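PDB 2O8I: hypothetical protein Atu2327 from Agrobacterium tumefaciens, which probably catalyses the decarboxylation of 2-oxo-4-hydroxy-4-carboxy-5-ureidoimidazoline (OHCU) to (S)-allantoin in urate breakdown. Local coordinates for residues A[38-41]-A[42-46]; A[62-66]-A[67-71]; A[120-124]-A[125-129]. All blocks are in the same frame, centred on the assembly; numbering follows the deposited sequence.

Contact 1. Residues A[38-41]-A[42-46]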
# COMPACT_ATOMS: atom_id res chain seq x y z
N LYS A 38 -16.08 -6.33 13.48
CA LYS A 38 -17.40 -5.68 13.50
C LYS A 38 -17.42 -4.39 14.31
O LYS A 38 -17.80 -3.33 13.78
CB LYS A 38 -18.49 -6.61 14.02
CG LYS A 38 -19.16 -7.42 12.90
CD LYS A 38 -20.47 -8.20 13.40
CE LYS A 38 -21.73 -7.24 13.66
NZ LYS A 38 -21.82 -6.69 15.09
N ALA A 39 -16.98 -4.48 15.57
CA ALA A 39 -16.94 -3.32 16.45
C ALA A 39 -16.06 -2.22 15.88
O ALA A 39 -16.54 -1.13 15.64
CB ALA A 39 -16.49 -3.70 17.85
N VAL A 40 -14.79 -2.50 15.59
CA VAL A 40 -13.87 -1.44 15.17
C VAL A 40 -14.30 -0.85 13.82
O VAL A 40 -14.20 0.38 13.59
CB VAL A 40 -12.40 -1.92 15.12
CG1 VAL A 40 -11.50 -0.84 14.61
CG2 VAL A 40 -11.93 -2.41 16.48
N HIS A 41 -14.80 -1.69 12.92
CA HIS A 41 -15.28 -1.21 11.63
C HIS A 41 -16.48 -0.27 11.78
O HIS A 41 -16.53 0.75 11.10
CB HIS A 41 -15.67 -2.38 10.75
CG HIS A 41 -16.10 -1.98 9.37
ND1 HIS A 41 -17.44 -1.86 9.02
CD2 HIS A 41 -15.39 -1.75 8.24
CE1 HIS A 41 -17.52 -1.55 7.73
NE2 HIS A 41 -16.29 -1.48 7.24
N GLY A 42 -17.43 -0.63 12.66
CA GLY A 42 -18.59 0.21 12.87
C GLY A 42 -18.11 1.59 13.33
O GLY A 42 -18.61 2.63 12.86
N ALA A 43 -17.11 1.60 14.23
CA ALA A 43 -16.62 2.82 14.86
C ALA A 43 -15.88 3.69 13.86
O ALA A 43 -16.10 4.89 13.80
CB ALA A 43 -15.73 2.48 16.03
N LEU A 44 -15.03 3.06 13.05
CA LEU A 44 -14.29 3.77 12.01
C LEU A 44 -15.21 4.30 10.89
O LEU A 44 -15.10 5.48 10.51
CB LEU A 44 -13.15 2.91 11.46
CG LEU A 44 -12.08 2.51 12.50
CD1 LEU A 44 -10.97 1.72 11.81
CD2 LEU A 44 -11.47 3.72 13.28
N CYS A 45 -16.14 3.47 10.38
CA CYS A 45 -17.12 3.95 9.41
C CYS A 45 -17.91 5.13 9.93
O CYS A 45 -18.17 6.09 9.19
CB CYS A 45 -18.04 2.84 8.93
SG CYS A 45 -17.13 1.65 7.94
N ALA A 46 -18.29 5.08 11.21
CA ALA A 46 -19.02 6.17 11.81
C ALA A 46 -18.29 7.49 11.62
O ALA A 46 -18.91 8.47 11.22
CB ALA A 46 -19.30 5.92 13.29
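His41 and Cys45, one helical turn apart, make the sulfur-aromatic contact of this stretch. Cys45 SG sits over a face of the imidazole, 3.5 Å from the His41 ring centroid and 23° off the ring normal. It is displaced toward the CE1-NE2 side of the ring, with SG 3.3 Å from His41 NE2. The His41 torsion chi1 of -177° sets CG opposite its own N and beside its carbonyl carbon, bringing the ring forward along the helix to the thiol. The NE2 N-H, at the ring's rim, is used elsewhere: it is hydrogen-bonded to the carbonyl oxygen of Glu151 on helix 139-161, which probably helps to hold the ring's rotation.

Backbone bonds identify the stretch as regular alpha-helix, running from the first turn of helix 37-50 into its middle. Four successive i to i+4 bonds join residues 38-41 to 42-45, among them Leu44 N to Val40 O at 2.9 Å and Cys45 N to His41 O at 2.8 Å, the latter with an N-H...O angle of 169°.

Apolar packing occupies another side of the helix. Val40 and Leu44 lie alongside each other, pointing the same way, with CG1 of Val40 3.8 Å from CD1 of Leu44. Both side chains also touch Phe11 of helix 4-11.

Contact 2. Residues A[62-66]-A[67-71]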
# COMPACT_ATOMS: atom_id res chain seq x y z
N ALA A 62 -6.50 9.44 -1.43
CA ALA A 62 -5.29 8.87 -0.80
C ALA A 62 -5.23 7.35 -1.02
O ALA A 62 -4.17 6.74 -0.89
CB ALA A 62 -5.26 9.19 0.71
N HIS A 63 -6.37 6.75 -1.33
CA HIS A 63 -6.44 5.32 -1.50
C HIS A 63 -5.55 4.79 -2.65
O HIS A 63 -5.46 5.39 -3.72
CB HIS A 63 -7.88 4.92 -1.71
CG HIS A 63 -8.14 3.48 -1.45
ND1 HIS A 63 -8.59 3.01 -0.24
CD2 HIS A 63 -7.97 2.40 -2.24
CE1 HIS A 63 -8.72 1.70 -0.30
NE2 HIS A 63 -8.36 1.30 -1.50
N PRO A 64 -4.83 3.68 -2.42
CA PRO A 64 -3.98 3.17 -3.49
C PRO A 64 -4.76 2.63 -4.68
O PRO A 64 -5.90 2.11 -4.52
CB PRO A 64 -3.20 2.03 -2.84
CG PRO A 64 -3.99 1.65 -1.64
CD PRO A 64 -4.70 2.88 -1.17
N ASP A 65 -4.16 2.76 -5.86
CA ASP A 65 -4.73 2.17 -7.06
C ASP A 65 -4.49 0.65 -7.11
O ASP A 65 -3.64 0.09 -6.39
CB ASP A 65 -4.23 2.87 -8.32
CG ASP A 65 -2.72 2.83 -8.45
OD1 ASP A 65 -2.04 2.00 -7.86
OD2 ASP A 65 -2.20 3.65 -9.20
N LEU A 66 -5.27 -0.00 -7.94
CA LEU A 66 -5.22 -1.42 -8.07
C LEU A 66 -3.80 -1.99 -8.35
O LEU A 66 -3.33 -2.91 -7.66
CB LEU A 66 -6.20 -1.77 -9.17
CG LEU A 66 -6.67 -3.20 -9.15
CD1 LEU A 66 -6.85 -3.68 -7.77
CD2 LEU A 66 -7.96 -3.15 -9.88
N ALA A 67 -3.09 -1.45 -9.32
CA ALA A 67 -1.71 -1.94 -9.60
C ALA A 67 -0.82 -1.86 -8.38
O ALA A 67 -0.05 -2.79 -8.12
CB ALA A 67 -1.11 -1.21 -10.73
N GLY A 68 -0.94 -0.80 -7.60
CA GLY A 68 -0.22 -0.67 -6.36
C GLY A 68 -0.60 -1.75 -5.36
O GLY A 68 0.26 -2.20 -4.58
N LYS A 69 -1.87 -2.17 -5.33
CA LYS A 69 -2.23 -3.22 -4.39
C LYS A 69 -1.64 -4.54 -4.87
O LYS A 69 -1.13 -5.34 -4.06
CB LYS A 69 -3.74 -3.33 -4.19
CG LYS A 69 -4.40 -2.11 -3.58
CD LYS A 69 -5.94 -2.30 -3.37
CE LYS A 69 -6.47 -1.27 -2.34
NZ LYS A 69 -7.96 -1.35 -2.15
N LEU A 70 -1.71 -4.78 -6.17
CA LEU A 70 -1.21 -6.03 -6.75
C LEU A 70 0.29 -6.18 -6.52
O LEU A 70 0.79 -7.27 -6.18
CB LEU A 70 -1.57 -6.12 -8.24
CG LEU A 70 -3.09 -6.24 -8.46
CD1 LEU A 70 -3.39 -6.15 -9.92
CD2 LEU A 70 -3.62 -7.55 -7.96
N ALA A 71 1.01 -5.07 -6.65
CA ALA A 71 2.44 -5.09 -6.40
C ALA A 71 2.78 -5.37 -4.94
O ALA A 71 3.71 -6.10 -4.63
CB ALA A 71 3.07 -3.81 -6.87
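Lys69 N bonds to Asp65 O at 3.1 Å, and with this bond the backbone passes from an extended linker into the first turn of helix 66-74. His63, Pro64 and Asp65 are extended, whereas Leu66 already has helical torsions. Leu70 N follows with a bond to Leu66 O at 2.9 Å. A further Lys69 N bond to Leu66 O is weak.

Asp65 is the N-cap: its OD1 accepts from Gly68 N at 3.0 Å. Chi1 of 58° sets the carboxylate between the residue's own N and carbonyl carbon, turned back over the first turn, where its negative charge would be expected to interact favourably with the positive end of the helix dipole. The Lys69 side chain runs back extended from the helix, with CE 3.9 Å from Pro64 CG, and meets the His63 side chain at about a right angle. Its NZ donates to His63 NE2 at 2.8 Å, arriving at the ring edge only 9° out of plane. NZ has a second partner, a salt bridge to Glu75 of the second subunit.

The His-Pro-Asp-Leu sequence is consistent with the OHCU decarboxylase family. Val150 and Ile153 of helix 139-161 pack on His63, while Leu70 meets His97 and Phe100 of helix 94-111 and Leu76 of the second subunit.

Contact 3. Residues A[120-124]-A[125-129]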
# COMPACT_ATOMS: atom_id res chain seq x y z
N LYS A 120 -11.37 -8.96 -2.93
CA LYS A 120 -11.46 -10.31 -2.38
C LYS A 120 -12.44 -11.15 -3.20
O LYS A 120 -13.57 -10.73 -3.43
CB LYS A 120 -11.83 -10.33 -0.87
CG LYS A 120 -12.09 -11.75 -0.33
CD LYS A 120 -11.77 -12.01 1.19
CE LYS A 120 -10.32 -11.65 1.64
NZ LYS A 120 -9.23 -12.25 0.78
N GLY A 121 -11.99 -12.31 -3.66
CA GLY A 121 -12.82 -13.21 -4.45
C GLY A 121 -13.07 -12.82 -5.91
O GLY A 121 -13.87 -13.44 -6.58
N LEU A 122 -12.40 -11.79 -6.41
CA LEU A 122 -12.73 -11.25 -7.71
C LEU A 122 -11.64 -11.69 -8.69
O LEU A 122 -10.45 -11.73 -8.35
CB LEU A 122 -12.84 -9.71 -7.67
CG LEU A 122 -14.24 -9.03 -7.60
CD1 LEU A 122 -15.25 -9.60 -6.58
CD2 LEU A 122 -14.15 -7.56 -7.44
N ASN A 123 -12.06 -12.02 -9.90
CA ASN A 123 -11.10 -12.33 -10.92
C ASN A 123 -10.91 -11.10 -11.83
O ASN A 123 -11.58 -10.07 -11.67
CB ASN A 123 -11.54 -13.59 -11.71
CG ASN A 123 -12.87 -13.39 -12.42
OD1 ASN A 123 -13.07 -12.38 -13.12
ND2 ASN A 123 -13.79 -14.33 -12.24
N ARG A 124 -10.02 -11.22 -12.79
CA ARG A 124 -9.75 -10.16 -13.75
C ARG A 124 -10.99 -9.67 -14.48
O ARG A 124 -11.18 -8.47 -14.61
CB ARG A 124 -8.71 -10.64 -14.76
CG ARG A 124 -8.33 -9.57 -15.76
CD ARG A 124 -7.29 -10.08 -16.72
NE ARG A 124 -7.73 -11.27 -17.44
CZ ARG A 124 -8.28 -11.25 -18.66
NH1 ARG A 124 -8.48 -10.08 -19.29
NH2 ARG A 124 -8.64 -12.39 -19.23
N HIS A 125 -11.83 -10.59 -14.96
CA HIS A 125 -13.09 -10.21 -15.58
C HIS A 125 -14.01 -9.39 -14.69
O HIS A 125 -14.53 -8.36 -15.16
CB HIS A 125 -13.83 -11.43 -16.12
CG HIS A 125 -13.14 -12.02 -17.30
ND1 HIS A 125 -12.89 -11.29 -18.45
CD2 HIS A 125 -12.62 -13.25 -17.49
CE1 HIS A 125 -12.24 -12.06 -19.31
NE2 HIS A 125 -12.06 -13.25 -18.75
N ASP A 126 -14.18 -9.80 -13.43
CA ASP A 126 -15.02 -9.04 -12.49
C ASP A 126 -14.62 -7.59 -12.45
O ASP A 126 -15.47 -6.70 -12.35
CB ASP A 126 -14.96 -9.61 -11.08
CG ASP A 126 -15.43 -11.04 -11.01
OD1 ASP A 126 -16.42 -11.37 -11.68
OD2 ASP A 126 -14.79 -11.85 -10.30
N ILE A 127 -13.31 -7.35 -12.54
CA ILE A 127 -12.78 -6.01 -12.40
C ILE A 127 -13.01 -5.16 -13.66
O ILE A 127 -13.50 -4.00 -13.56
CB ILE A 127 -11.28 -6.04 -11.99
CG1 ILE A 127 -11.21 -6.29 -10.47
CG2 ILE A 127 -10.59 -4.71 -12.35
CD1 ILE A 127 -10.01 -7.07 -10.07
N LEU A 128 -12.67 -5.75 -14.81
CA LEU A 128 -12.98 -5.15 -16.09
C LEU A 128 -14.48 -4.82 -16.21
O LEU A 128 -14.86 -3.76 -16.73
CB LEU A 128 -12.52 -6.08 -17.21
CG LEU A 128 -10.98 -6.23 -17.18
CD1 LEU A 128 -10.44 -7.28 -18.17
CD2 LEU A 128 -10.35 -4.86 -17.43
N SER A 129 -15.32 -5.69 -15.67
CA SER A 129 -16.76 -5.49 -15.77
C SER A 129 -17.16 -4.24 -14.99
O SER A 129 -17.88 -3.37 -15.50
CB SER A 129 -17.52 -6.73 -15.25
OG SER A 129 -18.89 -6.46 -15.02
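A capping box formed by Asn123 and Asp126 starts helix 124-135, with each residue's side chain accepting from the other's backbone N-H. Asn123, the N-cap, receives Asp126 N on OD1 at 2.8 Å, with the donor tilted from the carbonyl plane of the amide. In return Asp126 OD2 takes Asn123 N at 2.8 Å, a nearly straight bond (170° at the hydrogen) on the anti side of the carboxylate, tilted out of its plane. The two side chains cross at about a right angle, yet their flat ends are stacked, the amide and carboxylate planes differing by only 21°. Chi1 of 62° folds the Asn123 amide back over the helix start, bringing OD1 to Asp126 N.

Apolar atoms flank the box. Leu122 CG lies 3.6 Å from Asp126 CB, and Leu122 CD2 makes a looser contact of 4.4 Å with Ile127 CG1. On another side Arg124 bends at its CG-CD bond, bringing NH1 to 3.6 Å from Leu128 CD1, while NH2 lies 3.6 Å from His125 NE2 with the flat groups steeply inclined. Arg124 NE also has a long, weak ion pair with Glu96. Phe100 of helix 94-111 touches Arg124, Ile127 and Leu128.

Reciprocal bonding between the N-cap and the residue three further on, bracketed by Leu122 and Ile127 in the positions of a hydrophobic staple, is the classic alpha-helical N-terminal cap.

In the fold
All three contacts are local, but they sample different parts of an all-helical chain. Contact 1 lies within helix 37-50, on the opposite side of the chain's centre from contact 2, their centres about 23 Å apart. Contacts 2 and 3 each cover a loop entering a helix, and both use an acidic or amide N-cap, reciprocated only in contact 3. They touch through Leu66 CD2 and Ile127 CG2, 3.9 Å apart, and both lean on helix 94-111. Contacts 1 and 2 share helix 139-161 as a neighbour and are partly buried. Contact 3 is a surface contact; charge reaches the subunit interface in contact 2, through Lys69.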